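Local coordinates for MexT protein (Pseudomonas aeruginosa, PDB 6L33), which activates transcription of the MexEF-OprN efflux pump genes as a LysR-type regulator, this chain being its regulatory domain without the DNA-binding part, at residues P24-R29 and S200-F205; S63-L68 and A178-M183; K83-D88 and L167-P172; T95-C100 and F124-K129. All coordinates share one frame; numbering follows the deposited sequence.

Interaction 1: P24-R29 and S200-F205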
loop_
_atom_site.group_PDB
_atom_site.type_symbol
_atom_site.label_atom_id
_atom_site.label_comp_id
_atom_site.label_asym_id
_atom_site.label_seq_id
_atom_site.Cartn_x
_atom_site.Cartn_y
_atom_site.Cartn_z
ATOM N N PRO B 24 0.790 -6.039 -14.416
ATOM C CA PRO B 24 1.676 -5.857 -15.585
ATOM C C PRO B 24 1.158 -6.565 -16.830
ATOM O O PRO B 24 1.060 -5.929 -17.891
ATOM C CB PRO B 24 3.020 -6.431 -15.111
ATOM C CG PRO B 24 2.985 -6.252 -13.639
ATOM C CD PRO B 24 1.555 -6.499 -13.240
ATOM N N PRO B 25 0.811 -7.861 -16.774
ATOM C CA PRO B 25 0.268 -8.483 -17.992
ATOM C C PRO B 25 -1.082 -7.921 -18.392
ATOM O O PRO B 25 -1.383 -7.851 -19.590
ATOM C CB PRO B 25 0.174 -9.969 -17.621
ATOM C CG PRO B 25 0.001 -9.967 -16.161
ATOM C CD PRO B 25 0.862 -8.843 -15.671
ATOM N N LEU B 26 -1.902 -7.511 -17.424
ATOM C CA LEU B 26 -3.208 -6.953 -17.749
ATOM C C LEU B 26 -3.067 -5.646 -18.519
ATOM O O LEU B 26 -3.674 -5.469 -19.580
ATOM C CB LEU B 26 -4.016 -6.743 -16.471
ATOM C CG LEU B 26 -5.377 -6.080 -16.663
ATOM C CD1 LEU B 26 -6.432 -7.105 -17.069
ATOM C CD2 LEU B 26 -5.788 -5.322 -15.416
ATOM N N LEU B 27 -2.252 -4.722 -17.999
ATOM C CA LEU B 27 -2.070 -3.421 -18.639
ATOM C C LEU B 27 -1.686 -3.557 -20.106
ATOM O O LEU B 27 -2.151 -2.784 -20.952
ATOM C CB LEU B 27 -1.000 -2.620 -17.900
ATOM C CG LEU B 27 -1.467 -1.540 -16.929
ATOM C CD1 LEU B 27 -0.300 -0.640 -16.583
ATOM C CD2 LEU B 27 -2.625 -0.732 -17.489
ATOM N N ARG B 28 -0.833 -4.532 -20.424
ATOM C CA ARG B 28 -0.390 -4.704 -21.803
ATOM C C ARG B 28 -1.540 -5.093 -22.725
ATOM O O ARG B 28 -1.568 -4.670 -23.886
ATOM C CB ARG B 28 0.724 -5.749 -21.863
ATOM C CG ARG B 28 2.002 -5.324 -21.159
ATOM C CD ARG B 28 3.103 -6.358 -21.334
ATOM N NE ARG B 28 3.022 -7.423 -20.338
ATOM C CZ ARG B 28 3.859 -7.553 -19.314
ATOM N NH1 ARG B 28 4.845 -6.683 -19.147
ATOM N NH2 ARG B 28 3.712 -8.554 -18.456
ATOM N N ARG B 29 -2.497 -5.881 -22.230
ATOM C CA ARG B 29 -3.604 -6.314 -23.077
ATOM C C ARG B 29 -4.542 -5.154 -23.398
ATOM O O ARG B 29 -4.875 -4.923 -24.568
ATOM C CB ARG B 29 -4.366 -7.460 -22.409
ATOM C CG ARG B 29 -5.357 -8.184 -23.327
ATOM C CD ARG B 29 -4.857 -8.229 -24.768
ATOM N NE ARG B 29 -5.205 -9.470 -25.458
ATOM C CZ ARG B 29 -6.358 -9.682 -26.084
ATOM N NH1 ARG B 29 -7.286 -8.737 -26.108
ATOM N NH2 ARG B 29 -6.584 -10.840 -26.688
ATOM N N SER B 200 -13.847 -9.927 -18.285
ATOM C CA SER B 200 -13.305 -11.030 -19.070
ATOM C C SER B 200 -11.819 -10.833 -19.342
ATOM O O SER B 200 -11.078 -11.814 -19.476
ATOM C CB SER B 200 -14.078 -11.185 -20.381
ATOM O OG SER B 200 -13.900 -10.063 -21.228
ATOM N N ARG B 201 -11.361 -9.580 -19.405
ATOM C CA ARG B 201 -9.936 -9.328 -19.599
ATOM C C ARG B 201 -9.145 -9.583 -18.320
ATOM O O ARG B 201 -8.012 -10.073 -18.382
ATOM C CB ARG B 201 -9.714 -7.898 -20.096
ATOM C CG ARG B 201 -9.557 -7.786 -21.613
ATOM C CD ARG B 201 -10.747 -8.402 -22.334
ATOM N NE ARG B 201 -10.555 -8.491 -23.778
ATOM C CZ ARG B 201 -11.440 -9.028 -24.613
ATOM N NH1 ARG B 201 -12.578 -9.524 -24.146
ATOM N NH2 ARG B 201 -11.189 -9.069 -25.915
ATOM N N ILE B 202 -9.717 -9.264 -17.155
ATOM C CA ILE B 202 -9.055 -9.599 -15.896
ATOM C C ILE B 202 -8.952 -11.110 -15.737
ATOM O O ILE B 202 -7.913 -11.638 -15.323
ATOM C CB ILE B 202 -9.795 -8.970 -14.700
ATOM C CG1 ILE B 202 -9.900 -7.453 -14.853
ATOM C CG2 ILE B 202 -9.080 -9.323 -13.399
ATOM C CD1 ILE B 202 -8.752 -6.701 -14.236
ATOM N N SER B 203 -10.031 -11.830 -16.058
ATOM C CA SER B 203 -10.045 -13.278 -15.890
ATOM C C SER B 203 -9.059 -13.979 -16.813
ATOM O O SER B 203 -8.672 -15.119 -16.537
ATOM C CB SER B 203 -11.455 -13.820 -16.124
ATOM O OG SER B 203 -12.386 -13.205 -15.250
HETATM N N MSE B 204 -8.639 -13.320 -17.887
HETATM C CA MSE B 204 -7.679 -13.885 -18.825
HETATM C C MSE B 204 -6.294 -14.013 -18.187
HETATM O O MSE B 204 -5.424 -14.709 -18.709
HETATM C CB MSE B 204 -7.615 -13.017 -20.084
HETATM C CG MSE B 204 -6.854 -13.616 -21.252
HETATM SE SE MSE B 204 -6.394 -12.259 -22.574
HETATM C CE MSE B 204 -8.037 -11.212 -22.504
ATOM N N PHE B 205 -6.100 -13.350 -17.046
ATOM C CA PHE B 205 -4.810 -13.336 -16.372
ATOM C C PHE B 205 -4.849 -13.884 -14.952
ATOM O O PHE B 205 -3.793 -13.966 -14.311
ATOM C CB PHE B 205 -4.239 -11.911 -16.357
ATOM C CG PHE B 205 -3.927 -11.377 -17.722
ATOM C CD1 PHE B 205 -2.779 -11.773 -18.387
ATOM C CD2 PHE B 205 -4.786 -10.492 -18.349
ATOM C CE1 PHE B 205 -2.489 -11.289 -19.649
ATOM C CE2 PHE B 205 -4.503 -10.004 -19.610
ATOM C CZ PHE B 205 -3.352 -10.403 -20.261
#
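Leu26 and Ile202 make the tight part of this contact, where the helix holding 24-29 meets the C-terminal part of helix 193-203 and the residues after it. Leu26 extends its methyl branches across the gap, its CG trans to N (chi1 176°), and its CD2 meets Ile202 CD1 at 3.5 Å, closer than methyl carbons usually pack. The CD1 branch rests against the carbonyl O of Arg201. Next to them the Phe205 ring lies with one face over the backbone at Pro25 and Leu26; Leu26 CA stands 4.2 Å from the ring centroid in a CH-pi contact, while Pro25 CB reaches CD1 of the ring at 3.5 Å. Arg29 CB comes to the edge of the same ring.

Beyond that edge the packing slackens. The Met204 selenomethionine passes over one face of the Arg29 guanidinium, its CE still 4.1 Å from Arg29 CG. Arg29 NH1 and Arg201 NH2 approach to 3.9 Å with the two guanidinium planes 76° apart, and both side chains form salt bridges to Glu33 OE1, which probably offsets the closeness of the two like charges. Inward, Ile202 also touches Leu22 of helix 18-33 and Met183 of strand 181-186, so the C-terminal helix fits between them.

Interaction 2: S63-L68 and A178-M183; sequences SYTDEL and AFELSM
Leu181 places its CD2 methyl over the centre of the Tyr64 ring, 3.6 Å from the centroid and only 10° off the ring normal, a CH-pi contact of nearly ideal placement. The edge of that ring is turned to the Phe179 carbonyl, whose O lies 3.4 Å from Tyr64 CD1. Farther out the roles reverse: Asp66 CB lies over one face of the Phe179 ring, and the anti chi1 (-176°) lays the carboxylate along the ring, the planes inclined by just 23° and OD2 of Asp66 3.6 Å from Phe179 CZ.

Beneath these side chains the backbones pair antiparallel. Ser63 and Ser182 exchange two bonds, Ser182 N to Ser63 O being the shorter at 2.8 Å and nearly straight. Thr65 N then donates to Glu180 O over 3.2 Å. Thr65 OG1 takes a bond from Arg74, and the Tyr64 hydroxyl is held by Asp17.

Just after strand 60-62 the chain thus turns a corner at Ser63 and pairs with the 178-183 segment, where the chain returns from the other half of the molecule. Such a paired strand beside the crossover between two alpha/beta subdomains is characteristic of the periplasmic-binding-protein fold of LysR regulatory domains.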
loop_
_atom_site.group_PDB
_atom_site.type_symbol
_atom_site.label_atom_id
_atom_site.label_comp_id
_atom_site.label_asym_id
_atom_site.label_seq_id
_atom_site.Cartn_x
_atom_site.Cartn_y
_atom_site.Cartn_z
ATOM N N SER B 63 -9.756 -9.245 -4.853
ATOM C CA SER B 63 -9.334 -9.038 -3.479
ATOM C C SER B 63 -9.688 -10.276 -2.672
ATOM O O SER B 63 -10.485 -11.113 -3.105
ATOM C CB SER B 63 -10.013 -7.800 -2.878
ATOM O OG SER B 63 -9.487 -7.483 -1.602
ATOM N N TYR B 64 -9.077 -10.387 -1.497
ATOM C CA TYR B 64 -9.652 -11.240 -0.471
ATOM C C TYR B 64 -10.997 -10.658 -0.065
ATOM O O TYR B 64 -11.139 -9.444 0.105
ATOM C CB TYR B 64 -8.720 -11.342 0.735
ATOM C CG TYR B 64 -7.341 -11.837 0.377
ATOM C CD1 TYR B 64 -7.105 -13.188 0.150
ATOM C CD2 TYR B 64 -6.280 -10.953 0.247
ATOM C CE1 TYR B 64 -5.845 -13.644 -0.186
ATOM C CE2 TYR B 64 -5.020 -11.398 -0.088
ATOM C CZ TYR B 64 -4.807 -12.744 -0.302
ATOM O OH TYR B 64 -3.548 -13.188 -0.636
ATOM N N THR B 65 -12.001 -11.518 0.052
ATOM C CA THR B 65 -13.352 -11.067 0.343
ATOM C C THR B 65 -13.947 -11.903 1.461
ATOM O O THR B 65 -13.703 -13.111 1.547
ATOM C CB THR B 65 -14.255 -11.147 -0.895
ATOM O OG1 THR B 65 -14.304 -12.502 -1.360
ATOM C CG2 THR B 65 -13.730 -10.247 -2.008
ATOM N N ASP B 66 -14.731 -11.247 2.320
ATOM C CA ASP B 66 -15.476 -11.938 3.355
ATOM C C ASP B 66 -16.943 -11.830 2.986
ATOM O O ASP B 66 -17.474 -12.720 2.293
ATOM C CB ASP B 66 -15.128 -11.361 4.735
ATOM C CG ASP B 66 -15.802 -12.108 5.870
ATOM O OD1 ASP B 66 -16.441 -13.147 5.608
ATOM O OD2 ASP B 66 -15.688 -11.653 7.027
ATOM N N GLU B 67 -17.646 -10.775 3.390
ATOM C CA GLU B 67 -19.023 -10.550 2.983
ATOM C C GLU B 67 -19.093 -9.421 1.962
ATOM O O GLU B 67 -18.269 -8.501 1.970
ATOM C CB GLU B 67 -19.912 -10.215 4.183
ATOM C CG GLU B 67 -19.672 -11.090 5.399
ATOM C CD GLU B 67 -20.415 -12.410 5.323
ATOM O OE1 GLU B 67 -20.234 -13.244 6.235
ATOM O OE2 GLU B 67 -21.176 -12.613 4.353
ATOM N N LEU B 68 -20.086 -9.500 1.088
ATOM C CA LEU B 68 -20.320 -8.534 0.028
ATOM C C LEU B 68 -21.768 -8.076 0.077
ATOM O O LEU B 68 -22.633 -8.784 0.603
ATOM C CB LEU B 68 -20.008 -9.142 -1.348
ATOM C CG LEU B 68 -18.553 -9.556 -1.581
ATOM C CD1 LEU B 68 -18.435 -10.394 -2.836
ATOM C CD2 LEU B 68 -17.651 -8.335 -1.664
ATOM N N ALA B 178 -8.632 -18.311 6.316
ATOM C CA ALA B 178 -7.914 -17.758 5.173
ATOM C C ALA B 178 -8.961 -17.437 4.116
ATOM O O ALA B 178 -9.527 -18.353 3.509
ATOM C CB ALA B 178 -6.861 -18.726 4.643
ATOM N N PHE B 179 -9.229 -16.150 3.916
ATOM C CA PHE B 179 -10.280 -15.733 3.000
ATOM C C PHE B 179 -9.910 -16.063 1.559
ATOM O O PHE B 179 -8.746 -15.995 1.160
ATOM C CB PHE B 179 -10.545 -14.230 3.127
ATOM C CG PHE B 179 -11.197 -13.833 4.422
ATOM C CD1 PHE B 179 -12.225 -14.588 4.960
ATOM C CD2 PHE B 179 -10.782 -12.697 5.098
ATOM C CE1 PHE B 179 -12.825 -14.219 6.153
ATOM C CE2 PHE B 179 -11.376 -12.326 6.287
ATOM C CZ PHE B 179 -12.399 -13.085 6.815
ATOM N N GLU B 180 -10.928 -16.414 0.779
ATOM C CA GLU B 180 -10.763 -16.643 -0.647
ATOM C C GLU B 180 -10.319 -15.368 -1.357
ATOM O O GLU B 180 -10.656 -14.254 -0.949
ATOM C CB GLU B 180 -12.088 -17.120 -1.246
ATOM C CG GLU B 180 -13.253 -16.201 -0.866
ATOM C CD GLU B 180 -14.567 -16.573 -1.528
ATOM O OE1 GLU B 180 -15.127 -15.727 -2.257
ATOM O OE2 GLU B 180 -15.043 -17.707 -1.311
ATOM N N LEU B 181 -9.552 -15.536 -2.431
ATOM C CA LEU B 181 -9.408 -14.476 -3.418
ATOM C C LEU B 181 -10.616 -14.524 -4.345
ATOM O O LEU B 181 -10.953 -15.587 -4.876
ATOM C CB LEU B 181 -8.114 -14.633 -4.220
ATOM C CG LEU B 181 -6.834 -13.963 -3.713
ATOM C CD1 LEU B 181 -5.702 -14.164 -4.713
ATOM C CD2 LEU B 181 -7.049 -12.480 -3.433
ATOM N N SER B 182 -11.280 -13.385 -4.521
ATOM C CA SER B 182 -12.505 -13.323 -5.302
ATOM C C SER B 182 -12.413 -12.224 -6.348
ATOM O O SER B 182 -11.670 -11.251 -6.190
ATOM C CB SER B 182 -13.733 -13.053 -4.419
ATOM O OG SER B 182 -14.115 -14.200 -3.684
HETATM N N MSE B 183 -13.173 -12.397 -7.423
HETATM C CA MSE B 183 -13.535 -11.276 -8.275
HETATM C C MSE B 183 -14.975 -10.934 -7.954
HETATM O O MSE B 183 -15.849 -11.795 -8.024
HETATM C CB MSE B 183 -13.379 -11.592 -9.761
HETATM C CG MSE B 183 -13.857 -10.448 -10.644
HETATM SE SE MSE B 183 -13.689 -10.753 -12.559
HETATM C CE MSE B 183 -11.861 -11.416 -12.602
#

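Interaction 3: K83-D88 and L167-P172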
loop_
_atom_site.group_PDB
_atom_site.type_symbol
_atom_site.label_atom_id
_atom_site.label_comp_id
_atom_site.label_asym_id
_atom_site.label_seq_id
_atom_site.Cartn_x
_atom_site.Cartn_y
_atom_site.Cartn_z
ATOM N N LYS B 83 -0.421 -19.291 6.001
ATOM C CA LYS B 83 1.004 -19.573 6.031
ATOM C C LYS B 83 1.664 -18.719 7.102
ATOM O O LYS B 83 1.274 -17.566 7.314
ATOM C CB LYS B 83 1.667 -19.295 4.672
ATOM C CG LYS B 83 1.301 -20.281 3.576
ATOM C CD LYS B 83 1.856 -21.667 3.870
ATOM C CE LYS B 83 1.543 -22.634 2.739
ATOM N NZ LYS B 83 2.014 -24.012 3.047
ATOM N N ILE B 84 2.651 -19.295 7.779
ATOM C CA ILE B 84 3.503 -18.563 8.709
ATOM C C ILE B 84 4.710 -18.052 7.945
ATOM O O ILE B 84 5.288 -18.768 7.121
ATOM C CB ILE B 84 3.941 -19.451 9.889
ATOM C CG1 ILE B 84 2.731 -19.966 10.664
ATOM C CG2 ILE B 84 4.881 -18.689 10.815
ATOM C CD1 ILE B 84 1.683 -18.922 10.908
ATOM N N LEU B 85 5.093 -16.808 8.214
ATOM C CA LEU B 85 6.295 -16.212 7.653
ATOM C C LEU B 85 7.246 -15.885 8.793
ATOM O O LEU B 85 6.835 -15.288 9.794
ATOM C CB LEU B 85 5.965 -14.946 6.859
ATOM C CG LEU B 85 5.794 -15.068 5.344
ATOM C CD1 LEU B 85 4.958 -16.277 4.970
ATOM C CD2 LEU B 85 5.159 -13.801 4.809
ATOM N N ARG B 86 8.507 -16.280 8.654
ATOM C CA ARG B 86 9.502 -15.945 9.657
ATOM C C ARG B 86 10.820 -15.619 8.975
ATOM O O ARG B 86 11.042 -15.948 7.806
ATOM C CB ARG B 86 9.684 -17.071 10.685
ATOM C CG ARG B 86 10.043 -18.432 10.116
ATOM C CD ARG B 86 10.853 -19.202 11.145
ATOM N NE ARG B 86 10.475 -20.600 11.257
ATOM C CZ ARG B 86 11.000 -21.441 12.141
ATOM N NH1 ARG B 86 11.921 -21.020 13.000
ATOM N NH2 ARG B 86 10.597 -22.700 12.172
ATOM N N ALA B 87 11.695 -14.950 9.728
ATOM C CA ALA B 87 12.974 -14.495 9.213
ATOM C C ALA B 87 14.160 -14.951 10.048
ATOM O O ALA B 87 15.301 -14.642 9.688
ATOM C CB ALA B 87 12.991 -12.962 9.110
ATOM N N ASP B 88 13.933 -15.663 11.149
ATOM C CA ASP B 88 15.031 -16.129 11.976
ATOM C C ASP B 88 15.691 -17.351 11.340
ATOM O O ASP B 88 15.218 -17.902 10.344
ATOM C CB ASP B 88 14.541 -16.456 13.385
ATOM C CG ASP B 88 13.567 -17.614 13.405
ATOM O OD1 ASP B 88 12.405 -17.416 12.997
ATOM O OD2 ASP B 88 13.962 -18.722 13.821
ATOM N N LEU B 167 12.641 -14.693 3.633
ATOM C CA LEU B 167 11.682 -15.266 4.564
ATOM C C LEU B 167 11.580 -16.773 4.373
ATOM O O LEU B 167 11.919 -17.316 3.318
ATOM C CB LEU B 167 10.295 -14.636 4.391
ATOM C CG LEU B 167 10.197 -13.115 4.484
ATOM C CD1 LEU B 167 8.814 -12.660 4.052
ATOM C CD2 LEU B 167 10.506 -12.645 5.895
ATOM N N ARG B 168 11.110 -17.444 5.421
ATOM C CA ARG B 168 10.711 -18.843 5.366
ATOM C C ARG B 168 9.199 -18.931 5.526
ATOM O O ARG B 168 8.610 -18.201 6.330
ATOM C CB ARG B 168 11.392 -19.674 6.462
ATOM C CG ARG B 168 12.918 -19.659 6.443
ATOM C CD ARG B 168 13.500 -19.841 7.849
ATOM N NE ARG B 168 13.175 -21.141 8.437
ATOM C CZ ARG B 168 13.555 -21.529 9.653
ATOM N NH1 ARG B 168 14.273 -20.717 10.416
ATOM N NH2 ARG B 168 13.218 -22.729 10.110
ATOM N N ALA B 169 8.573 -19.818 4.761
ATOM C CA ALA B 169 7.145 -20.075 4.868
ATOM C C ALA B 169 6.912 -21.501 5.348
ATOM O O ALA B 169 7.621 -22.427 4.941
ATOM C CB ALA B 169 6.439 -19.850 3.527
ATOM N N GLU B 170 5.923 -21.673 6.222
ATOM C CA GLU B 170 5.557 -22.998 6.698
ATOM C C GLU B 170 4.076 -23.012 7.043
ATOM O O GLU B 170 3.453 -21.966 7.247
ATOM C CB GLU B 170 6.399 -23.424 7.912
ATOM C CG GLU B 170 6.545 -22.363 8.994
ATOM C CD GLU B 170 7.471 -22.796 10.124
ATOM O OE1 GLU B 170 6.970 -23.096 11.228
ATOM O OE2 GLU B 170 8.701 -22.836 9.910
ATOM N N ASP B 171 3.515 -24.217 7.092
ATOM C CA ASP B 171 2.138 -24.369 7.534
ATOM C C ASP B 171 2.038 -24.059 9.026
ATOM O O ASP B 171 2.947 -24.397 9.792
ATOM C CB ASP B 171 1.634 -25.786 7.257
ATOM C CG ASP B 171 1.546 -26.097 5.776
ATOM O OD1 ASP B 171 0.858 -25.350 5.047
ATOM O OD2 ASP B 171 2.161 -27.093 5.340
ATOM N N PRO B 172 0.957 -23.414 9.469
ATOM C CA PRO B 172 0.843 -23.073 10.887
ATOM C C PRO B 172 0.634 -24.315 11.730
ATOM O O PRO B 172 0.111 -25.333 11.243
ATOM C CB PRO B 172 -0.392 -22.151 10.932
ATOM C CG PRO B 172 -0.640 -21.743 9.510
ATOM C CD PRO B 172 -0.161 -22.883 8.674
#
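Arg86 and Glu170 leave the paired strands on the same face, and both place CG between their own backbone N and carbonyl carbon (chi1 56° and 46°), which turns the chains so that their ends meet. There Glu170 OE2 receives Arg86 NE at 3.2 Å, a bond in the guanidinium plane but well above the carboxylate plane; Arg86 NH2 reaches the same oxygen, although its position is less sure. Arg168, bent at chi3, lays its guanidinium flat on that of Arg86, centres 3.6 Å apart and planes at 19°. Acidic and carbonyl groups round the stacked pair probably make the close approach possible: Asp88 OD2 takes Arg86 NH1 through its syn lone pair, and Arg168 NH1 donates to Asp88 O at 3.0 Å as well as to Ala90. Asp88 is shared with Arg102, while Glu170 OE1 accepts from Leu94 N.

Leu85 points to the opposite face, meeting Ala169 and Leu167 through its methyls. At one end Lys83 NZ bridges to Asp171 OD1 at 2.7 Å, and Ile84 CG1 packs against Pro172 CB at 3.8 Å.

Backbone bonds at Ile84-Glu170 and Arg86-Arg168, including Arg168 N to Arg86 O at 2.8 Å, make this an antiparallel edge pairing with a salt-bridge network on one face, closing the mixed sheet of one alpha/beta subdomain.

Interaction 4: T95-C100 and F124-K129; sequences TLDDYC and FGRKRK
Arg126 reaches across from the 124-129 loop to Asp97 and Leu96 on the short helix 96-101. It follows Gly125, which, with positive phi, is the C-prime residue of the Schellman motif ending helix 116-123. The Arg126 chain is bent at chi2 and chi3 (-66° and -75°), which brings the guanidinium to Leu96 and Asp97 of helix 96-101: Leu96 CG lies over one face of it, and NH2 forms a salt bridge with Asp97 OD1 at 2.6 Å, the oxygen being met nearly along its C-O axis and tilted from the guanidinium plane. This salt bridge lies on the more exposed side of the contact.

Lys127 contributes its backbone, the carbonyl O standing 3.5 Å from Cys100 SG, which also touches Arg126 CB at 4.0 Å. Arg128 turns inward, its chain extended from CG to NE. Its guanidinium is within 12° of parallel to the Tyr99 ring, with NH1 at 3.2 Å from Tyr99 OH; Asp118 holds NE in a salt bridge, and Thr152 bonds the tyrosine hydroxyl. At Lys129 a water accepts from the backbone N at 2.9 Å and donates to Cys100 O at 2.6 Å.

A helix opened by the Thr95-Asp98 capping box thus meets the loop between a Schellman-terminated helix and edge strand 129-134, a surface junction of the alpha/beta subdomain.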
loop_
_atom_site.group_PDB
_atom_site.type_symbol
_atom_site.label_atom_id
_atom_site.label_comp_id
_atom_site.label_asym_id
_atom_site.label_seq_id
_atom_site.Cartn_x
_atom_site.Cartn_y
_atom_site.Cartn_z
ATOM N N THR B 95 6.542 -24.960 16.675
ATOM C CA THR B 95 5.434 -25.602 17.359
ATOM C C THR B 95 4.420 -24.551 17.797
ATOM O O THR B 95 4.665 -23.342 17.723
ATOM C CB THR B 95 5.917 -26.388 18.577
ATOM O OG1 THR B 95 6.425 -25.474 19.558
ATOM C CG2 THR B 95 7.008 -27.375 18.191
ATOM N N LEU B 96 3.265 -25.025 18.265
ATOM C CA LEU B 96 2.265 -24.110 18.804
ATOM C C LEU B 96 2.837 -23.292 19.955
ATOM O O LEU B 96 2.577 -22.088 20.057
ATOM C CB LEU B 96 1.029 -24.890 19.253
ATOM C CG LEU B 96 -0.103 -24.067 19.873
ATOM C CD1 LEU B 96 -0.587 -22.987 18.912
ATOM C CD2 LEU B 96 -1.246 -24.974 20.289
ATOM N N ASP B 97 3.634 -23.926 20.821
ATOM C CA ASP B 97 4.262 -23.209 21.928
ATOM C C ASP B 97 5.203 -22.123 21.418
ATOM O O ASP B 97 5.178 -20.988 21.906
ATOM C CB ASP B 97 5.019 -24.184 22.833
ATOM C CG ASP B 97 4.109 -24.916 23.798
ATOM O OD1 ASP B 97 3.009 -24.403 24.092
ATOM O OD2 ASP B 97 4.502 -26.004 24.269
ATOM N N ASP B 98 6.058 -22.463 20.446
ATOM C CA ASP B 98 6.922 -21.457 19.835
ATOM C C ASP B 98 6.104 -20.306 19.267
ATOM O O ASP B 98 6.453 -19.133 19.444
ATOM C CB ASP B 98 7.768 -22.073 18.717
ATOM C CG ASP B 98 8.667 -23.193 19.198
ATOM O OD1 ASP B 98 8.974 -23.249 20.407
ATOM O OD2 ASP B 98 9.078 -24.016 18.350
ATOM N N TYR B 99 5.012 -20.632 18.575
ATOM C CA TYR B 99 4.193 -19.614 17.928
ATOM C C TYR B 99 3.628 -18.635 18.948
ATOM O O TYR B 99 3.703 -17.414 18.767
ATOM C CB TYR B 99 3.071 -20.295 17.145
ATOM C CG TYR B 99 2.221 -19.363 16.320
ATOM C CD1 TYR B 99 2.565 -19.059 15.010
ATOM C CD2 TYR B 99 1.069 -18.794 16.846
ATOM C CE1 TYR B 99 1.786 -18.211 14.249
ATOM C CE2 TYR B 99 0.287 -17.942 16.094
ATOM C CZ TYR B 99 0.650 -17.654 14.796
ATOM O OH TYR B 99 -0.132 -16.810 14.042
ATOM N N CYS B 100 3.069 -19.160 20.039
ATOM C CA CYS B 100 2.434 -18.318 21.044
ATOM C C CYS B 100 3.439 -17.492 21.836
ATOM O O CYS B 100 3.052 -16.486 22.441
ATOM C CB CYS B 100 1.615 -19.191 21.995
ATOM S SG CYS B 100 0.016 -19.687 21.317
ATOM N N PHE B 124 -9.115 -21.910 22.639
ATOM C CA PHE B 124 -8.380 -22.951 23.338
ATOM C C PHE B 124 -7.607 -22.419 24.535
ATOM O O PHE B 124 -6.731 -23.117 25.055
ATOM C CB PHE B 124 -7.436 -23.655 22.367
ATOM C CG PHE B 124 -8.147 -24.376 21.255
ATOM C CD1 PHE B 124 -8.563 -25.685 21.419
ATOM C CD2 PHE B 124 -8.407 -23.741 20.053
ATOM C CE1 PHE B 124 -9.220 -26.352 20.404
ATOM C CE2 PHE B 124 -9.067 -24.402 19.032
ATOM C CZ PHE B 124 -9.472 -25.710 19.208
ATOM N N GLY B 125 -7.911 -21.203 24.984
ATOM C CA GLY B 125 -7.237 -20.642 26.137
ATOM C C GLY B 125 -5.810 -20.207 25.896
ATOM O O GLY B 125 -5.039 -20.101 26.852
ATOM N N ARG B 126 -5.435 -19.957 24.646
ATOM C CA ARG B 126 -4.098 -19.506 24.291
ATOM C C ARG B 126 -4.148 -18.081 23.755
ATOM O O ARG B 126 -5.198 -17.584 23.338
ATOM C CB ARG B 126 -3.460 -20.432 23.248
ATOM C CG ARG B 126 -3.384 -21.895 23.662
ATOM C CD ARG B 126 -2.451 -22.091 24.847
ATOM N NE ARG B 126 -1.044 -22.000 24.468
ATOM C CZ ARG B 126 -0.313 -23.031 24.052
ATOM N NH1 ARG B 126 -0.853 -24.238 23.957
ATOM N NH2 ARG B 126 0.960 -22.853 23.731
ATOM N N LYS B 127 -2.988 -17.428 23.758
ATOM C CA LYS B 127 -2.894 -16.062 23.268
ATOM C C LYS B 127 -1.493 -15.811 22.730
ATOM O O LYS B 127 -0.581 -16.627 22.887
ATOM C CB LYS B 127 -3.250 -15.048 24.364
ATOM C CG LYS B 127 -2.478 -15.232 25.660
ATOM C CD LYS B 127 -3.013 -14.309 26.748
ATOM C CE LYS B 127 -2.235 -14.466 28.046
ATOM N NZ LYS B 127 -0.813 -14.046 27.901
ATOM N N ARG B 128 -1.338 -14.658 22.085
ATOM C CA ARG B 128 -0.077 -14.239 21.496
ATOM C C ARG B 128 0.049 -12.732 21.657
ATOM O O ARG B 128 -0.933 -12.034 21.924
ATOM C CB ARG B 128 0.006 -14.627 20.013
ATOM C CG ARG B 128 -1.011 -13.890 19.155
ATOM C CD ARG B 128 -0.871 -14.194 17.673
ATOM N NE ARG B 128 -1.776 -13.363 16.880
ATOM C CZ ARG B 128 -1.697 -13.210 15.562
ATOM N NH1 ARG B 128 -0.752 -13.835 14.873
ATOM N NH2 ARG B 128 -2.565 -12.430 14.932
ATOM N N LYS B 129 1.270 -12.230 21.492
ATOM C CA LYS B 129 1.545 -10.803 21.597
ATOM C C LYS B 129 1.824 -10.247 20.208
ATOM O O LYS B 129 2.783 -10.663 19.547
ATOM C CB LYS B 129 2.719 -10.532 22.539
ATOM C CG LYS B 129 2.992 -9.049 22.783
ATOM C CD LYS B 129 1.716 -8.292 23.142
ATOM C CE LYS B 129 1.882 -7.472 24.413
ATOM N NZ LYS B 129 1.306 -6.106 24.268
HETATM O O HOH W 1 3.562 -14.016 21.773
#

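In the fold
From the N terminus, helix 18-33 enters interaction 1, whose partner lies at the very end of the chain, so this contact closes the largest loop and the other three nest within it. Interaction 2 closes the next, joining the turn after strand 60-62 to strand 181-186. Inside it, interaction 3 pairs strands 82-86 and 168-170, and interaction 4 closes the innermost loop, of 23 residues; none cross. Interactions 1 and 2 belong to the subdomain built from both chain ends and touch through Met183. Interactions 3 and 4 lie in the other subdomain and touch where Ile84 meets Tyr99, the centres of interactions 1 and 4 being about 42 Å apart.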